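Local coordinates for protein actinorhodin polyketide putative beta-ketoacyl synthase 2 (Streptomyces coelicolor A3, PDB 1TQY) that serves as the chain length factor in actinorhodin biosynthesis, a beta-ketoacyl synthase relative that probably works paired with a ketosynthase to build the polyketide chain, at residues 144-149 against 162-167; 107-112 against 188-193. All coordinates share one frame; numbering follows the deposited sequence.

Interaction 1. Residues 144-149 against 162-167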
loop_
_atom_site.group_PDB
_atom_site.type_symbol
_atom_site.label_atom_id
_atom_site.label_comp_id
_atom_site.label_asym_id
_atom_site.label_seq_id
_atom_site.Cartn_x
_atom_site.Cartn_y
_atom_site.Cartn_z
ATOM N N PHE B 144 8.148 5.679 5.001
ATOM C CA PHE B 144 6.902 4.933 4.837
ATOM C C PHE B 144 6.438 4.795 3.386
ATOM O O PHE B 144 6.718 5.651 2.534
ATOM C CB PHE B 144 5.793 5.458 5.804
ATOM C CG PHE B 144 5.026 6.680 5.328
ATOM C CD1 PHE B 144 5.664 7.739 4.684
ATOM C CD2 PHE B 144 3.653 6.787 5.593
ATOM C CE1 PHE B 144 4.942 8.898 4.306
ATOM C CE2 PHE B 144 2.922 7.932 5.226
ATOM C CZ PHE B 144 3.566 8.991 4.581
ATOM N N TYR B 145 5.765 3.683 3.102
ATOM C CA TYR B 145 5.334 3.363 1.746
ATOM C C TYR B 145 4.428 4.369 1.057
ATOM O O TYR B 145 4.467 4.500 -0.157
ATOM C CB TYR B 145 4.729 1.960 1.751
ATOM C CG TYR B 145 5.720 0.979 2.347
ATOM C CD1 TYR B 145 6.842 0.558 1.624
ATOM C CD2 TYR B 145 5.636 0.614 3.692
ATOM C CE1 TYR B 145 7.860 -0.184 2.233
ATOM C CE2 TYR B 145 6.650 -0.125 4.310
ATOM C CZ TYR B 145 7.762 -0.512 3.571
ATOM O OH TYR B 145 8.792 -1.172 4.200
ATOM N N ALA B 146 3.633 5.101 1.830
ATOM C CA ALA B 146 2.741 6.096 1.251
ATOM C C ALA B 146 3.452 7.379 0.813
ATOM O O ALA B 146 2.866 8.185 0.097
ATOM C CB ALA B 146 1.651 6.452 2.250
ATOM N N VAL B 147 4.709 7.555 1.212
ATOM C CA VAL B 147 5.435 8.791 0.916
ATOM C C VAL B 147 5.238 9.431 -0.455
ATOM O O VAL B 147 4.889 10.610 -0.534
ATOM C CB VAL B 147 6.978 8.657 1.210
ATOM C CG1 VAL B 147 7.639 7.629 0.276
ATOM C CG2 VAL B 147 7.643 10.020 1.064
ATOM N N ASN B 148 5.418 8.677 -1.532
ATOM C CA ASN B 148 5.266 9.274 -2.853
ATOM C C ASN B 148 3.861 9.732 -3.222
ATOM O O ASN B 148 3.691 10.636 -4.045
ATOM C CB ASN B 148 5.830 8.340 -3.910
ATOM C CG ASN B 148 7.260 7.982 -3.620
ATOM O OD1 ASN B 148 8.025 8.827 -3.139
ATOM N ND2 ASN B 148 7.638 6.739 -3.889
ATOM N N THR B 149 2.846 9.130 -2.621
ATOM C CA THR B 149 1.491 9.571 -2.923
ATOM C C THR B 149 1.266 10.909 -2.211
ATOM O O THR B 149 0.820 11.883 -2.820
ATOM C CB THR B 149 0.440 8.535 -2.471
ATOM O OG1 THR B 149 0.486 7.401 -3.348
ATOM C CG2 THR B 149 -0.953 9.128 -2.517
ATOM N N SER B 162 -7.053 9.043 -2.952
ATOM C CA SER B 162 -5.695 8.635 -3.268
ATOM C C SER B 162 -5.287 7.411 -2.454
ATOM O O SER B 162 -5.905 7.103 -1.431
ATOM C CB SER B 162 -4.725 9.774 -2.961
ATOM O OG SER B 162 -4.941 10.887 -3.819
ATOM N N SER B 163 -4.240 6.716 -2.897
ATOM C CA SER B 163 -3.761 5.529 -2.181
ATOM C C SER B 163 -2.333 5.146 -2.537
ATOM O O SER B 163 -1.715 5.722 -3.432
ATOM C CB SER B 163 -4.689 4.337 -2.456
ATOM O OG SER B 163 -4.550 3.341 -1.447
ATOM N N ALA B 164 -1.816 4.180 -1.790
ATOM C CA ALA B 164 -0.473 3.640 -1.992
ATOM C C ALA B 164 -0.627 2.148 -1.741
ATOM O O ALA B 164 -1.229 1.734 -0.749
ATOM C CB ALA B 164 0.522 4.247 -1.005
ATOM N N LEU B 165 -0.075 1.356 -2.648
ATOM C CA LEU B 165 -0.172 -0.090 -2.587
ATOM C C LEU B 165 1.219 -0.693 -2.572
ATOM O O LEU B 165 2.168 -0.071 -3.035
ATOM C CB LEU B 165 -0.915 -0.598 -3.830
ATOM C CG LEU B 165 -2.295 -0.012 -4.122
ATOM C CD1 LEU B 165 -2.876 -0.631 -5.390
ATOM C CD2 LEU B 165 -3.209 -0.276 -2.945
ATOM N N VAL B 166 1.336 -1.893 -2.013
ATOM C CA VAL B 166 2.603 -2.607 -1.989
ATOM C C VAL B 166 2.332 -4.054 -2.413
ATOM O O VAL B 166 1.532 -4.749 -1.788
ATOM C CB VAL B 166 3.263 -2.620 -0.576
ATOM C CG1 VAL B 166 4.594 -3.373 -0.648
ATOM C CG2 VAL B 166 3.507 -1.192 -0.075
ATOM N N ALA B 167 3.000 -4.489 -3.481
ATOM C CA ALA B 167 2.864 -5.845 -4.026
ATOM C C ALA B 167 4.089 -6.120 -4.900
ATOM O O ALA B 167 3.978 -6.590 -6.036
ATOM C CB ALA B 167 1.585 -5.953 -4.865
#

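Interaction 2. Residues 107-112 against 188-193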
loop_
_atom_site.group_PDB
_atom_site.type_symbol
_atom_site.label_atom_id
_atom_site.label_comp_id
_atom_site.label_asym_id
_atom_site.label_seq_id
_atom_site.Cartn_x
_atom_site.Cartn_y
_atom_site.Cartn_z
ATOM N N GLY B 107 -6.796 12.806 -8.140
ATOM C CA GLY B 107 -6.347 11.793 -7.198
ATOM C C GLY B 107 -4.933 11.315 -7.469
ATOM O O GLY B 107 -4.352 11.620 -8.509
ATOM N N VAL B 108 -4.375 10.565 -6.527
ATOM C CA VAL B 108 -3.025 10.047 -6.682
ATOM C C VAL B 108 -2.928 8.614 -6.166
ATOM O O VAL B 108 -3.177 8.344 -4.988
ATOM C CB VAL B 108 -1.985 10.935 -5.939
ATOM C CG1 VAL B 108 -0.586 10.341 -6.079
ATOM C CG2 VAL B 108 -1.988 12.348 -6.527
ATOM N N VAL B 109 -2.584 7.691 -7.063
ATOM C CA VAL B 109 -2.449 6.280 -6.709
ATOM C C VAL B 109 -1.090 5.752 -7.158
ATOM O O VAL B 109 -0.818 5.656 -8.353
ATOM C CB VAL B 109 -3.538 5.425 -7.376
ATOM C CG1 VAL B 109 -3.434 3.992 -6.858
ATOM C CG2 VAL B 109 -4.907 6.006 -7.082
ATOM N N THR B 110 -0.242 5.413 -6.191
ATOM C CA THR B 110 1.088 4.895 -6.495
ATOM C C THR B 110 1.352 3.566 -5.844
ATOM O O THR B 110 0.649 3.169 -4.920
ATOM C CB THR B 110 2.205 5.817 -5.965
ATOM O OG1 THR B 110 2.095 5.905 -4.536
ATOM C CG2 THR B 110 2.123 7.200 -6.599
ATOM N N ALA B 111 2.370 2.871 -6.335
ATOM C CA ALA B 111 2.772 1.614 -5.717
ATOM C C ALA B 111 4.180 1.904 -5.181
ATOM O O ALA B 111 4.902 2.721 -5.748
ATOM C CB ALA B 111 2.810 0.492 -6.749
ATOM N N ASN B 112 4.560 1.266 -4.083
ATOM C CA ASN B 112 5.890 1.475 -3.513
ATOM C C ASN B 112 6.351 0.141 -2.933
ATOM O O ASN B 112 5.639 -0.477 -2.148
ATOM C CB ASN B 112 5.838 2.531 -2.405
ATOM C CG ASN B 112 7.162 3.231 -2.211
ATOM O OD1 ASN B 112 8.224 2.600 -2.272
ATOM N ND2 ASN B 112 7.113 4.542 -1.966
ATOM N N PRO B 188 -12.219 12.555 -12.196
ATOM C CA PRO B 188 -11.741 12.802 -13.564
ATOM C C PRO B 188 -10.280 12.571 -13.886
ATOM O O PRO B 188 -9.953 12.070 -14.961
ATOM C CB PRO B 188 -12.114 14.262 -13.813
ATOM C CG PRO B 188 -13.267 14.483 -12.919
ATOM C CD PRO B 188 -12.838 13.773 -11.653
ATOM N N LEU B 189 -9.396 12.965 -12.981
ATOM C CA LEU B 189 -7.980 12.803 -13.237
ATOM C C LEU B 189 -7.314 12.100 -12.074
ATOM O O LEU B 189 -7.636 12.351 -10.910
ATOM C CB LEU B 189 -7.335 14.173 -13.491
ATOM C CG LEU B 189 -5.858 14.243 -13.890
ATOM C CD1 LEU B 189 -5.559 15.564 -14.558
ATOM C CD2 LEU B 189 -4.975 14.054 -12.657
ATOM N N VAL B 190 -6.383 11.214 -12.406
ATOM C CA VAL B 190 -5.652 10.465 -11.404
ATOM C C VAL B 190 -4.209 10.284 -11.853
ATOM O O VAL B 190 -3.937 9.844 -12.977
ATOM C CB VAL B 190 -6.295 9.079 -11.159
ATOM C CG1 VAL B 190 -5.392 8.246 -10.254
ATOM C CG2 VAL B 190 -7.669 9.247 -10.508
ATOM N N VAL B 191 -3.281 10.655 -10.977
ATOM C CA VAL B 191 -1.859 10.515 -11.261
ATOM C C VAL B 191 -1.479 9.160 -10.686
ATOM O O VAL B 191 -1.743 8.869 -9.518
ATOM C CB VAL B 191 -1.046 11.638 -10.585
ATOM C CG1 VAL B 191 0.443 11.358 -10.721
ATOM C CG2 VAL B 191 -1.389 12.963 -11.229
ATOM N N SER B 192 -0.850 8.328 -11.499
ATOM C CA SER B 192 -0.553 6.979 -11.046
ATOM C C SER B 192 0.769 6.464 -11.560
ATOM O O SER B 192 1.246 6.864 -12.622
ATOM C CB SER B 192 -1.682 6.045 -11.521
ATOM O OG SER B 192 -1.608 4.774 -10.902
ATOM N N GLY B 193 1.356 5.556 -10.801
ATOM C CA GLY B 193 2.619 4.995 -11.210
ATOM C C GLY B 193 3.379 4.502 -10.010
ATOM O O GLY B 193 2.812 4.185 -8.964
#

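Interaction 1. Residues 144-149 against 162-167
Ala146 and Ala164 bring the two backbones closest, with Ala146 CA and Ala164 CA 5.2 Å apart. Residues 144-147 form a type I beta turn, closed by Val147 N to Phe144 O, and the chain then passes into helix 147-156. The partner runs as extended strand through 163-166, presenting Ala164 and Val166 to the turn while Ser163 and Leu165 point away from it. Alanine suits the central position on both sides because a bare methyl lets the chains approach: Ala164 CB lies 3.7 Å from Ala146 CA, and the two CB atoms are 4.1 Å apart.

Farther along the strand, Val166 CG2 meets the root of the Tyr145 side chain, 3.8 Å from Tyr145 CB, and lies obliquely to the ring. Tyr145 CG stands opposite its own carbonyl carbon (chi1 -54°), which lets the ring extend past the valine to an apolar side chain of the neighbouring subunit. At the other end, Thr149 divides its two branches. Its methyl, CG2, packs 3.9 Å from Ser162 CB, while OG1 donates a 2.8 Å hydrogen bond to Ser163 O, approaching from 44° above the carbonyl plane. Thr149 OG1 also bonds Thr110 OG1, so two partners limit its rotation in this buried place; threonine supplies both the polar and the apolar contact from one branched carbon.

The first turn of helix 147-156 and the bend before it lie against one face of strand 163-166, and helix 171-185 covers the other, where His178 touches Ser163 and Leu165. One edge of the strand joins strand 106-111 in parallel. Leu165 and Val166 also pair antiparallel with a strand of the neighbouring subunit, continuing the sheet across the interface, as in thiolase-fold dimers.

Interaction 2. Residues 107-112 against 188-193
Val109 and Val190 meet on one face of a parallel strand pair, Val109 CG2 lying 3.9 Å from Val190 CG1 as the side chains cross at a slant. In both, CG1 is trans to the backbone N, a staggering that agrees with the extended chain; it turns CG1 of Val190 and the other branch, CG2, of Val109 toward each other. Gly107, the residue directly across from Val190, has no side chain, which leaves room for the valine's CG2. Val108 and Val191 occupy the reverse face, with Val108 CG2 4.2 Å from Val191 CB.

Ser192 shares the Val109 face and turns back on the sheet. With chi1 at -168°, its OG swings to the neighbouring strand and donates a 2.8 Å hydrogen bond to Val109 O. That oxygen also accepts a longer bond from Gly193 N, 3.3 Å and bent to 146°, so two donors hold one buried carbonyl; Ser192 OG has a further, weak bond to Ala175 O. Small and hydroxylated, serine can make this link without intruding on the packing.

These strands, 106-111 and 189-196, belong to the buried core of the thiolase fold, and residues 107-110 pair in register with 190-193. Regular bonds such as Val109 N to Val191 O, 2.8 Å, join them. Helix 171-185 packs over the Val109 and Val190 face, while Met158 touches both Val108 and Val191 on the other.

Toward the C-terminal end, Thr110 sets its CB 3.5 Å from Gly193 O, and its OG1 bonds instead to Thr149 OG1. Gly193 has an unusual backbone conformation that would press a CB against the carbonyl oxygen of Ser192, so glycine fits there; Gly193 O accepts the 3.0 Å bond from Ala111 N.

How the interactions relate
The centres of interactions 1 and 2 lie about 10 Å apart, on the same side of the chain's centre, within the N-terminal beta-ketoacyl synthase domain. Along the chain the order is 107-112, 144-149, 162-167, 188-193, so interaction 1 falls wholly between the two strands of interaction 2. In space, strand 106-111 stands between 163-166 and 189-196, all three parallel. Ser162 OG bonds Val108 N, and backbone bonds join Ser163 to Val108 and Thr110, and Leu165 to Thr110 and Asn112. Interaction 2 therefore knits the interior of the sheet, whereas interaction 1 sets the N-terminal part of helix 147-156 on its outer strand, where the neighbouring subunit takes over, linking protein core to dimer interface.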